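Local atomic coordinates of putative SAM-dependent O-methyltranferase (Podospora anserina, PDB entry 4YMH), a protein that binds S-adenosylmethionine and its product S-adenosylhomocysteine and probably acts as an O-methyltransferase of the cation-dependent family. Residues Leu162-Asn166 / Trp233-Arg239. Sequence-based numbering, arbitrary orientation.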
# COMPACT_ATOMS: atom_id res chain seq x y z
N LEU A 162 19.67 11.74 2.15
CA LEU A 162 19.32 11.11 3.43
C LEU A 162 18.48 9.86 3.19
O LEU A 162 18.28 9.05 4.10
CB LEU A 162 18.56 12.08 4.33
CG LEU A 162 19.35 13.20 5.01
CD1 LEU A 162 18.40 14.22 5.65
CD2 LEU A 162 20.29 12.63 6.05
N LEU A 163 17.99 9.71 1.97
CA LEU A 163 17.30 8.51 1.53
C LEU A 163 18.28 7.58 0.84
O LEU A 163 18.97 8.00 -0.09
CB LEU A 163 16.17 8.85 0.56
CG LEU A 163 15.30 7.66 0.15
CD1 LEU A 163 14.42 7.24 1.32
CD2 LEU A 163 14.47 8.00 -1.09
N SER A 164 18.35 6.32 1.28
CA SER A 164 19.24 5.37 0.64
C SER A 164 18.80 5.05 -0.79
O SER A 164 17.67 5.34 -1.18
CB SER A 164 19.33 4.07 1.45
OG SER A 164 18.09 3.38 1.41
N ALA A 165 19.69 4.42 -1.56
CA ALA A 165 19.43 4.07 -2.96
C ALA A 165 18.15 3.26 -3.13
O ALA A 165 17.35 3.54 -4.03
CB ALA A 165 20.62 3.30 -3.55
N ASN A 166 17.94 2.29 -2.26
CA ASN A 166 16.76 1.44 -2.33
C ASN A 166 15.70 1.79 -1.28
O ASN A 166 14.76 1.02 -1.05
CB ASN A 166 17.16 -0.03 -2.18
CG ASN A 166 18.04 -0.51 -3.33
OD1 ASN A 166 17.81 -0.17 -4.50
ND2 ASN A 166 19.05 -1.31 -3.01
N TRP A 233 13.77 6.88 -5.20
CA TRP A 233 14.63 7.35 -6.28
C TRP A 233 14.22 6.66 -7.57
O TRP A 233 13.96 5.45 -7.57
CB TRP A 233 16.10 7.05 -6.00
CG TRP A 233 16.71 7.69 -4.79
CD1 TRP A 233 17.04 7.07 -3.62
CD2 TRP A 233 17.10 9.06 -4.64
NE1 TRP A 233 17.61 7.97 -2.75
CE2 TRP A 233 17.65 9.20 -3.35
CE3 TRP A 233 17.04 10.19 -5.47
CZ2 TRP A 233 18.14 10.41 -2.87
CZ3 TRP A 233 17.53 11.40 -4.99
CH2 TRP A 233 18.07 11.50 -3.70
N LYS A 234 14.18 7.40 -8.68
CA LYS A 234 14.14 6.77 -10.01
C LYS A 234 15.32 5.83 -10.15
O LYS A 234 16.39 6.11 -9.60
CB LYS A 234 14.19 7.80 -11.13
CG LYS A 234 12.95 8.63 -11.31
CD LYS A 234 12.98 9.29 -12.71
CE LYS A 234 11.96 10.43 -12.82
NZ LYS A 234 10.59 9.98 -12.49
N ASP A 235 15.16 4.75 -10.91
CA ASP A 235 16.25 3.80 -11.11
C ASP A 235 17.55 4.52 -11.47
O ASP A 235 18.61 4.27 -10.87
CB ASP A 235 15.92 2.78 -12.21
CG ASP A 235 14.90 1.73 -11.76
OD1 ASP A 235 14.69 1.58 -10.53
OD2 ASP A 235 14.33 1.05 -12.64
N GLY A 236 17.47 5.44 -12.42
CA GLY A 236 18.65 6.14 -12.89
C GLY A 236 19.20 7.21 -11.96
O GLY A 236 20.34 7.65 -12.12
N ALA A 237 18.39 7.63 -10.98
CA ALA A 237 18.76 8.72 -10.08
C ALA A 237 19.47 8.22 -8.82
O ALA A 237 19.99 9.01 -8.03
CB ALA A 237 17.52 9.53 -9.68
N GLN A 238 19.47 6.90 -8.63
CA GLN A 238 20.18 6.30 -7.51
C GLN A 238 21.67 6.58 -7.64
O GLN A 238 22.22 6.54 -8.75
CB GLN A 238 19.91 4.79 -7.43
CG GLN A 238 18.45 4.45 -7.19
CD GLN A 238 18.17 2.96 -7.27
OE1 GLN A 238 19.05 2.16 -7.58
NE2 GLN A 238 16.93 2.58 -6.99
N ARG A 239 22.32 6.86 -6.52
CA ARG A 239 23.72 7.23 -6.52
C ARG A 239 24.51 6.34 -5.56
O ARG A 239 23.92 5.68 -4.71
CB ARG A 239 23.88 8.72 -6.16
CG ARG A 239 23.38 9.68 -7.27
CD ARG A 239 24.16 9.43 -8.55
NE ARG A 239 23.81 10.30 -9.67
CZ ARG A 239 22.97 9.96 -10.64
NH1 ARG A 239 22.37 8.77 -10.60
NH2 ARG A 239 22.71 10.80 -11.63
O HOH W 1 14.49 4.31 -3.62
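Trp233 lays its indole against the chain at Leu163, Ser164 and Ala165, joining two neighbouring parts of the Rossmann-like class I methyltransferase fold. Residues 162-166 carry the chain from helix 150-159 through a short strand and a corner at Ala165 and Asn166 into strand 167-171, and Trp233 ends strand 228-233, the antiparallel neighbour of that strand in the central sheet. An indole suits this place because it offers both an apolar face and a polar edge. At the edge, NE1 donates to Leu163 O at 3.0 Å; the bond lies almost in the ring plane, with an N-H...O angle of 158°, yet reaches the oxygen from above the carbonyl plane. Next to it, CD1 comes within 3.1 Å of Ser164 O, so the five-membered ring abuts two successive carbonyl oxygens. Leu163 sits over one face: its CG, anti to the backbone N (chi1 -174°), is directed to the indole, and the second torsion turns CD2 over the five-membered ring, 3.9 Å from its centroid, in a CH-pi contact. Replacing Trp233 with an alanine would probably leave Leu163 O without its indole donor and open a gap beside the Leu163 methyl. Ala165, partly exposed, is small enough for the C-terminal chain to pass close by: its CB lies 4.2 Å from Gln238 CB. The long, polar glutamine suits this more exposed side, its CG and CD lying against the Ala165 carbonyl; NE2 comes to 3.1 Å from Ala165 O, but at too poor an angle for a hydrogen bond. A water links the two segments instead, donating to Ala165 O at 3.0 Å and accepting from the backbone N of Trp233 at 3.1 Å.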